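Local coordinates for extracellular solute-binding protein family 1 (Kribbella flavida, PDB 5IXP), which probably captures a solute outside the cell and delivers it to an ABC transporter, at residues A[142-147]-A[168-173]; A[203-208]-A[368-373]. All blocks are in the same frame, centred on the assembly; numbering follows the deposited sequence.

Overall arrangement
Both contacts are helix-to-helix packing on the same side of the chain's centre, in a protein of the periplasmic-binding-protein type. Along the chain they come in series: contact 1 joins the start of helix 144-157 to helix 167-175, and contact 2 then ties helix 195-209 to the C-terminal end of helix 356-371, across 159 intervening residues. Their centres lie about 13 Å apart and the two touch directly. Ile204 CD1 packs 3.4 Å from Trp171 CA, and Thr145 OG1 and Gln203 NE2 form a probable hydrogen bond of 3.0 Å. Helices 144-157, 167-175, 195-209 and 356-371 pack together on this side, although the last is far from the others in sequence.

Contact 1 (A[142-147]-A[168-173])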
ATOM      1  N   PRO A 142     -13.172  -8.561  13.213  1.00 20.49           N
ATOM      2  CA  PRO A 142     -13.660  -7.185  13.013  1.00 22.90           C
ATOM      3  C   PRO A 142     -12.661  -6.130  13.470  1.00 22.82           C
ATOM      4  O   PRO A 142     -12.623  -5.032  12.897  1.00 20.35           O
ATOM      5  CB  PRO A 142     -14.957  -7.150  13.836  1.00 22.20           C
ATOM      6  CG  PRO A 142     -14.735  -8.137  14.912  1.00 21.60           C
ATOM      7  CD  PRO A 142     -13.952  -9.263  14.250  1.00 20.99           C
ATOM      8  N   ASP A 143     -11.823  -6.449  14.453  1.00 19.66           N
ATOM      9  CA  ASP A 143     -10.873  -5.498  15.004  1.00 20.61           C
ATOM     10  C   ASP A 143      -9.599  -6.243  15.381  1.00 18.65           C
ATOM     11  O   ASP A 143      -9.551  -7.477  15.381  1.00 15.73           O
ATOM     12  CB  ASP A 143     -11.461  -4.761  16.208  1.00 22.52           C
ATOM     13  CG  ASP A 143     -12.090  -5.696  17.210  1.00 27.09           C
ATOM     14  OD1 ASP A 143     -11.443  -6.667  17.626  1.00 25.26           O
ATOM     15  OD2 ASP A 143     -13.249  -5.459  17.589  1.00 35.77           O
ATOM     16  N   TRP A 144      -8.558  -5.477  15.717  1.00 15.39           N
ATOM     17  CA  TRP A 144      -7.260  -6.101  15.961  1.00 16.69           C
ATOM     18  C   TRP A 144      -7.276  -6.935  17.234  1.00 16.84           C
ATOM     19  O   TRP A 144      -6.637  -7.992  17.299  1.00 16.94           O
ATOM     20  CB  TRP A 144      -6.162  -5.033  15.997  1.00 17.53           C
ATOM     21  CG  TRP A 144      -5.948  -4.467  14.628  1.00 18.13           C
ATOM     22  CD1 TRP A 144      -6.376  -3.253  14.152  1.00 17.62           C
ATOM     23  CD2 TRP A 144      -5.313  -5.128  13.532  1.00 17.54           C
ATOM     24  NE1 TRP A 144      -6.023  -3.117  12.829  1.00 15.82           N
ATOM     25  CE2 TRP A 144      -5.375  -4.255  12.423  1.00 15.91           C
ATOM     26  CE3 TRP A 144      -4.698  -6.378  13.379  1.00 16.36           C
ATOM     27  CZ2 TRP A 144      -4.832  -4.591  11.174  1.00 15.36           C
ATOM     28  CZ3 TRP A 144      -4.165  -6.715  12.145  1.00 16.07           C
ATOM     29  CH2 TRP A 144      -4.229  -5.824  11.057  1.00 15.49           C
ATOM     30  N   THR A 145      -8.014  -6.495  18.248  1.00 18.40           N
ATOM     31  CA  THR A 145      -8.119  -7.294  19.468  1.00 19.42           C
ATOM     32  C   THR A 145      -8.672  -8.683  19.156  1.00 17.78           C
ATOM     33  O   THR A 145      -8.137  -9.698  19.618  1.00 18.55           O
ATOM     34  CB  THR A 145      -8.988  -6.563  20.487  1.00 24.41           C
ATOM     35  OG1 THR A 145      -8.354  -5.328  20.842  1.00 26.16           O
ATOM     36  CG2 THR A 145      -9.157  -7.405  21.743  1.00 23.47           C
ATOM     37  N   SER A 146      -9.724  -8.747  18.335  1.00 18.48           N
ATOM     38  CA  SER A 146     -10.282 -10.039  17.934  1.00 17.36           C
ATOM     39  C   SER A 146      -9.305 -10.831  17.069  1.00 17.91           C
ATOM     40  O   SER A 146      -9.235 -12.063  17.168  1.00 18.31           O
ATOM     41  CB  SER A 146     -11.599  -9.829  17.191  1.00 19.01           C
ATOM     42  OG  SER A 146     -12.545  -9.172  18.017  1.00 22.70           O
ATOM     43  N   TYR A 147      -8.564 -10.144  16.196  1.00 16.08           N
ATOM     44  CA  TYR A 147      -7.552 -10.817  15.384  1.00 15.99           C
ATOM     45  C   TYR A 147      -6.502 -11.503  16.260  1.00 16.24           C
ATOM     46  O   TYR A 147      -6.167 -12.676  16.050  1.00 15.86           O
ATOM     47  CB  TYR A 147      -6.913  -9.797  14.437  1.00 12.77           C
ATOM     48  CG  TYR A 147      -5.768 -10.310  13.599  1.00 11.87           C
ATOM     49  CD1 TYR A 147      -6.002 -11.055  12.441  1.00 14.10           C
ATOM     50  CD2 TYR A 147      -4.457 -10.028  13.951  1.00 13.83           C
ATOM     51  CE1 TYR A 147      -4.940 -11.512  11.651  1.00 15.24           C
ATOM     52  CE2 TYR A 147      -3.395 -10.473  13.179  1.00 14.38           C
ATOM     53  CZ  TYR A 147      -3.642 -11.212  12.036  1.00 14.53           C
ATOM     54  OH  TYR A 147      -2.582 -11.636  11.288  1.00 14.75           O
ATOM     55  N   VAL A 168       6.509  -6.412  12.271  1.00 14.72           N
ATOM     56  CA  VAL A 168       6.615  -5.157  11.524  1.00 15.56           C
ATOM     57  C   VAL A 168       5.459  -5.013  10.538  1.00 16.01           C
ATOM     58  O   VAL A 168       4.833  -3.951  10.451  1.00 16.95           O
ATOM     59  CB  VAL A 168       7.982  -5.055  10.820  1.00 15.36           C
ATOM     60  CG1 VAL A 168       7.966  -3.946   9.763  1.00 15.62           C
ATOM     61  CG2 VAL A 168       9.071  -4.763  11.840  1.00 19.37           C
ATOM     62  N   LEU A 169       5.149  -6.069   9.779  1.00 13.63           N
ATOM     63  CA  LEU A 169       4.044  -5.921   8.826  1.00 15.40           C
ATOM     64  C   LEU A 169       2.708  -5.737   9.543  1.00 16.73           C
ATOM     65  O   LEU A 169       1.836  -5.013   9.047  1.00 15.39           O
ATOM     66  CB  LEU A 169       3.978  -7.101   7.854  1.00 14.42           C
ATOM     67  CG  LEU A 169       5.049  -7.137   6.753  1.00 17.85           C
ATOM     68  CD1 LEU A 169       4.679  -8.130   5.650  1.00 19.58           C
ATOM     69  CD2 LEU A 169       5.291  -5.755   6.162  1.00 21.06           C
ATOM     70  N   THR A 170       2.531  -6.359  10.713  1.00 14.58           N
ATOM     71  CA  THR A 170       1.328  -6.102  11.497  1.00 14.25           C
ATOM     72  C   THR A 170       1.283  -4.648  11.956  1.00 14.31           C
ATOM     73  O   THR A 170       0.217  -4.013  11.953  1.00 14.50           O
ATOM     74  CB  THR A 170       1.262  -7.053  12.696  1.00 14.87           C
ATOM     75  OG1 THR A 170       1.412  -8.408  12.249  1.00 17.68           O
ATOM     76  CG2 THR A 170      -0.068  -6.903  13.437  1.00 16.70           C
ATOM     77  N   TRP A 171       2.437  -4.106  12.346  1.00 14.04           N
ATOM     78  CA  TRP A 171       2.544  -2.693  12.700  1.00 17.08           C
ATOM     79  C   TRP A 171       2.152  -1.795  11.539  1.00 18.31           C
ATOM     80  O   TRP A 171       1.411  -0.819  11.719  1.00 20.57           O
ATOM     81  CB  TRP A 171       3.975  -2.389  13.146  1.00 18.07           C
ATOM     82  CG  TRP A 171       4.358  -0.915  13.204  1.00 18.63           C
ATOM     83  CD1 TRP A 171       4.878  -0.151  12.189  1.00 16.89           C
ATOM     84  CD2 TRP A 171       4.285  -0.061  14.349  1.00 15.59           C
ATOM     85  NE1 TRP A 171       5.120   1.131  12.636  1.00 19.27           N
ATOM     86  CE2 TRP A 171       4.768   1.212  13.958  1.00 18.29           C
ATOM     87  CE3 TRP A 171       3.845  -0.242  15.664  1.00 17.62           C
ATOM     88  CZ2 TRP A 171       4.824   2.296  14.840  1.00 17.77           C
ATOM     89  CZ3 TRP A 171       3.906   0.837  16.542  1.00 19.34           C
ATOM     90  CH2 TRP A 171       4.390   2.089  16.125  1.00 18.99           C
ATOM     91  N   GLU A 172       2.676  -2.082  10.345  1.00 17.11           N
ATOM     92  CA  GLU A 172       2.303  -1.285   9.180  1.00 17.69           C
ATOM     93  C   GLU A 172       0.794  -1.276   8.999  1.00 19.54           C
ATOM     94  O   GLU A 172       0.193  -0.221   8.749  1.00 22.44           O
ATOM     95  CB  GLU A 172       2.986  -1.830   7.927  1.00 17.97           C
ATOM     96  CG  GLU A 172       4.503  -1.689   7.942  1.00 19.55           C
ATOM     97  CD  GLU A 172       4.935  -0.229   7.804  1.00 29.82           C
ATOM     98  OE1 GLU A 172       4.985   0.285   6.661  1.00 36.72           O
ATOM     99  OE2 GLU A 172       5.187   0.417   8.837  1.00 28.56           O
ATOM    100  N   ALA A 173       0.161  -2.440   9.149  1.00 17.12           N
ATOM    101  CA  ALA A 173      -1.281  -2.534   8.948  1.00 18.69           C
ATOM    102  C   ALA A 173      -2.036  -1.702   9.975  1.00 16.60           C
ATOM    103  O   ALA A 173      -2.957  -0.956   9.621  1.00 18.71           O
ATOM    104  CB  ALA A 173      -1.724  -3.995   8.998  1.00 17.67           C
TER
HETATM  105  O   HOH W   1      -0.429  -9.427  10.226  1.00 24.16           O
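Trp144 meets Ala173 and Thr170 where the first turn of helix 144-157 packs against helix 167-175, a buried helix-helix contact in the periplasmic-binding-protein fold. The benzo end of the indole does the touching: CH2 of Trp144 lies 3.7 Å from CB of Ala173, with CZ2 almost as near. The methyl CG2 of Thr170 lies farther off, 4.3 Å from Trp144 CZ3, and both methyls approach the ring obliquely. With CG anti to the carbonyl carbon (chi1 -70°), the indole reaches across to the other helix, and its NE1 is hydrogen-bonded to Gln177. Tyr147, one turn on, presents a ring face to Trp144 CZ3, 3.8 Å above the tyrosine plane and offset toward the rim, and its CE2 lies in-plane at the indole edge. The tyrosine hydroxyl, also bonded to Thr234, reaches the second helix through a water, 3.3 Å from Tyr147 OH and 2.9 Å from Thr170 OG1; the latter is bonded to Ser166 O as well. Asp143 is the N-cap of the first helix. Its OD1 takes two bonds: Ser146 N meets it nearly end-on to the C-O bond at 2.8 Å, while Ser146 OG arrives from the syn side, 33° out of the carboxylate plane.

Contact 2 (A[203-208]-A[368-373]); sequences QIVAAT and ARVDEG
Helices 195-209 and 356-371 come closer toward the end of both segments, the CA atoms standing 7.5 Å apart at Val205 and Val370 but 6.3 Å at Thr208 and Asp371. This is helix-helix packing in the periplasmic-binding-protein fold, made just where the second helix ends in a Schellman motif at Gly373. Val370 points toward the first helix, and its CG1 meets Val205 CG2 at 4.2 Å, methyl against methyl. Helix 377-392 adjoins this pair, with Ser377 touching Val205 and Ala380 touching Val370. Beside the valines, the Thr208 and Asp371 side chains pass each other at a slant: Thr208 CG2 comes within 3.5 Å of Asp371 OD1, a van der Waals contact. Asp371 has its CG anti to the backbone N (chi1 -160°), which swings the carboxylate toward the threonine methyl. Its polar partners lie elsewhere, Ser213 OG at OD1 and the backbone N of Ala167 at OD2, so the buried carboxylate is held at both oxygens. A serine in place of Thr208 would lose the methyl and would probably open a small gap beside the carboxylate of Asp371. The threonine hydroxyl turns back on its own helix: Thr208 OG1 donates at 2.6 Å to a lone pair of Val205 O, lying in the carbonyl plane and making an angle of 124° with the C=O bond at the oxygen.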
ATOM      1  N   GLN A 203       0.260  -3.709  21.987  1.00 16.65           N
ATOM      2  CA  GLN A 203      -0.576  -4.831  21.572  1.00 17.29           C
ATOM      3  C   GLN A 203       0.183  -5.784  20.652  1.00 17.96           C
ATOM      4  O   GLN A 203       0.028  -7.008  20.754  1.00 17.26           O
ATOM      5  CB  GLN A 203      -1.847  -4.307  20.903  1.00 22.23           C
ATOM      6  CG  GLN A 203      -2.902  -5.358  20.653  1.00 26.28           C
ATOM      7  CD  GLN A 203      -4.250  -4.745  20.283  1.00 29.05           C
ATOM      8  OE1 GLN A 203      -4.314  -3.628  19.770  1.00 28.98           O
ATOM      9  NE2 GLN A 203      -5.333  -5.469  20.560  1.00 29.25           N
ATOM     10  N   ILE A 204       1.005  -5.250  19.742  1.00 17.09           N
ATOM     11  CA  ILE A 204       1.794  -6.123  18.880  1.00 17.58           C
ATOM     12  C   ILE A 204       2.892  -6.812  19.675  1.00 16.84           C
ATOM     13  O   ILE A 204       3.170  -7.999  19.466  1.00 16.22           O
ATOM     14  CB  ILE A 204       2.376  -5.333  17.698  1.00 17.09           C
ATOM     15  CG1 ILE A 204       1.237  -4.744  16.888  1.00 18.20           C
ATOM     16  CG2 ILE A 204       3.247  -6.234  16.813  1.00 17.81           C
ATOM     17  CD1 ILE A 204       1.720  -3.833  15.789  1.00 22.52           C
ATOM     18  N   VAL A 205       3.555  -6.081  20.576  1.00 16.13           N
ATOM     19  CA  VAL A 205       4.570  -6.714  21.414  1.00 18.29           C
ATOM     20  C   VAL A 205       3.955  -7.854  22.220  1.00 19.66           C
ATOM     21  O   VAL A 205       4.529  -8.947  22.317  1.00 18.89           O
ATOM     22  CB  VAL A 205       5.250  -5.673  22.321  1.00 18.76           C
ATOM     23  CG1 VAL A 205       6.081  -6.363  23.391  1.00 18.65           C
ATOM     24  CG2 VAL A 205       6.128  -4.739  21.481  1.00 21.34           C
ATOM     25  N   ALA A 206       2.764  -7.636  22.782  1.00 16.92           N
ATOM     26  CA  ALA A 206       2.121  -8.709  23.533  1.00 17.35           C
ATOM     27  C   ALA A 206       1.852  -9.913  22.639  1.00 18.07           C
ATOM     28  O   ALA A 206       2.009 -11.061  23.067  1.00 20.24           O
ATOM     29  CB  ALA A 206       0.832  -8.206  24.181  1.00 19.42           C
ATOM     30  N   ALA A 207       1.467  -9.670  21.380  1.00 15.73           N
ATOM     31  CA  ALA A 207       1.281 -10.769  20.439  1.00 16.27           C
ATOM     32  C   ALA A 207       2.583 -11.536  20.217  1.00 17.34           C
ATOM     33  O   ALA A 207       2.575 -12.774  20.159  1.00 17.84           O
ATOM     34  CB  ALA A 207       0.737 -10.235  19.109  1.00 15.13           C
ATOM     35  N   THR A 208       3.712 -10.826  20.080  1.00 17.97           N
ATOM     36  CA  THR A 208       4.985 -11.526  19.911  1.00 19.36           C
ATOM     37  C   THR A 208       5.324 -12.335  21.155  1.00 20.07           C
ATOM     38  O   THR A 208       5.841 -13.452  21.055  1.00 22.05           O
ATOM     39  CB  THR A 208       6.133 -10.555  19.587  1.00 22.02           C
ATOM     40  OG1 THR A 208       6.432  -9.723  20.720  1.00 24.24           O
ATOM     41  CG2 THR A 208       5.804  -9.689  18.372  1.00 21.04           C
ATOM     42  N   ALA A 368      11.300  -4.677  15.049  1.00 16.85           N
ATOM     43  CA  ALA A 368      11.955  -5.885  14.559  1.00 17.75           C
ATOM     44  C   ALA A 368      12.951  -6.423  15.579  1.00 18.21           C
ATOM     45  O   ALA A 368      13.085  -7.640  15.743  1.00 18.48           O
ATOM     46  CB  ALA A 368      12.650  -5.612  13.222  1.00 19.17           C
ATOM     47  N   ARG A 369      13.666  -5.532  16.273  1.00 17.41           N
ATOM     48  CA  ARG A 369      14.594  -5.990  17.306  1.00 19.58           C
ATOM     49  C   ARG A 369      13.855  -6.700  18.434  1.00 19.21           C
ATOM     50  O   ARG A 369      14.333  -7.714  18.954  1.00 20.75           O
ATOM     51  CB  ARG A 369      15.419  -4.820  17.842  1.00 19.17           C
ATOM     52  CG  ARG A 369      16.451  -4.274  16.838  1.00 18.07           C
ATOM     53  CD  ARG A 369      17.433  -3.310  17.503  1.00 20.52           C
ATOM     54  NE  ARG A 369      16.774  -2.161  18.128  1.00 20.73           N
ATOM     55  CZ  ARG A 369      16.527  -1.003  17.520  1.00 21.18           C
ATOM     56  NH1 ARG A 369      16.866  -0.820  16.243  1.00 22.12           N
ATOM     57  NH2 ARG A 369      15.932  -0.022  18.191  1.00 20.57           N
ATOM     58  N   VAL A 370      12.678  -6.198  18.815  1.00 18.58           N
ATOM     59  CA  VAL A 370      11.858  -6.898  19.805  1.00 19.55           C
ATOM     60  C   VAL A 370      11.404  -8.243  19.259  1.00 18.52           C
ATOM     61  O   VAL A 370      11.501  -9.274  19.937  1.00 20.69           O
ATOM     62  CB  VAL A 370      10.649  -6.045  20.219  1.00 17.72           C
ATOM     63  CG1 VAL A 370       9.789  -6.823  21.202  1.00 19.00           C
ATOM     64  CG2 VAL A 370      11.104  -4.733  20.829  1.00 19.37           C
ATOM     65  N   ASP A 371      10.874  -8.240  18.032  1.00 16.51           N
ATOM     66  CA  ASP A 371      10.359  -9.457  17.417  1.00 18.99           C
ATOM     67  C   ASP A 371      11.427 -10.540  17.374  1.00 22.07           C
ATOM     68  O   ASP A 371      11.143 -11.711  17.651  1.00 24.34           O
ATOM     69  CB  ASP A 371       9.849  -9.121  16.009  1.00 21.41           C
ATOM     70  CG  ASP A 371       8.870 -10.151  15.442  1.00 22.78           C
ATOM     71  OD1 ASP A 371       8.284 -10.958  16.198  1.00 22.42           O
ATOM     72  OD2 ASP A 371       8.661 -10.119  14.213  1.00 22.61           O
ATOM     73  N   GLU A 372      12.666 -10.160  17.063  1.00 23.13           N
ATOM     74  CA  GLU A 372      13.778 -11.092  16.914  1.00 23.54           C
ATOM     75  C   GLU A 372      14.491 -11.383  18.230  1.00 25.17           C
ATOM     76  O   GLU A 372      15.464 -12.148  18.236  1.00 26.95           O
ATOM     77  CB  GLU A 372      14.772 -10.544  15.879  1.00 25.27           C
ATOM     78  CG  GLU A 372      14.147 -10.324  14.492  1.00 27.78           C
ATOM     79  CD  GLU A 372      14.970  -9.418  13.569  1.00 31.63           C
ATOM     80  OE1 GLU A 372      16.047  -8.935  13.986  1.00 32.48           O
ATOM     81  OE2 GLU A 372      14.532  -9.185  12.418  1.00 31.49           O
ATOM     82  N   GLY A 373      14.038 -10.795  19.337  1.00 23.77           N
ATOM     83  CA  GLY A 373      14.633 -11.066  20.630  1.00 25.25           C
ATOM     84  C   GLY A 373      15.955 -10.384  20.892  1.00 27.49           C
ATOM     85  O   GLY A 373      16.691 -10.808  21.789  1.00 28.76           O
TER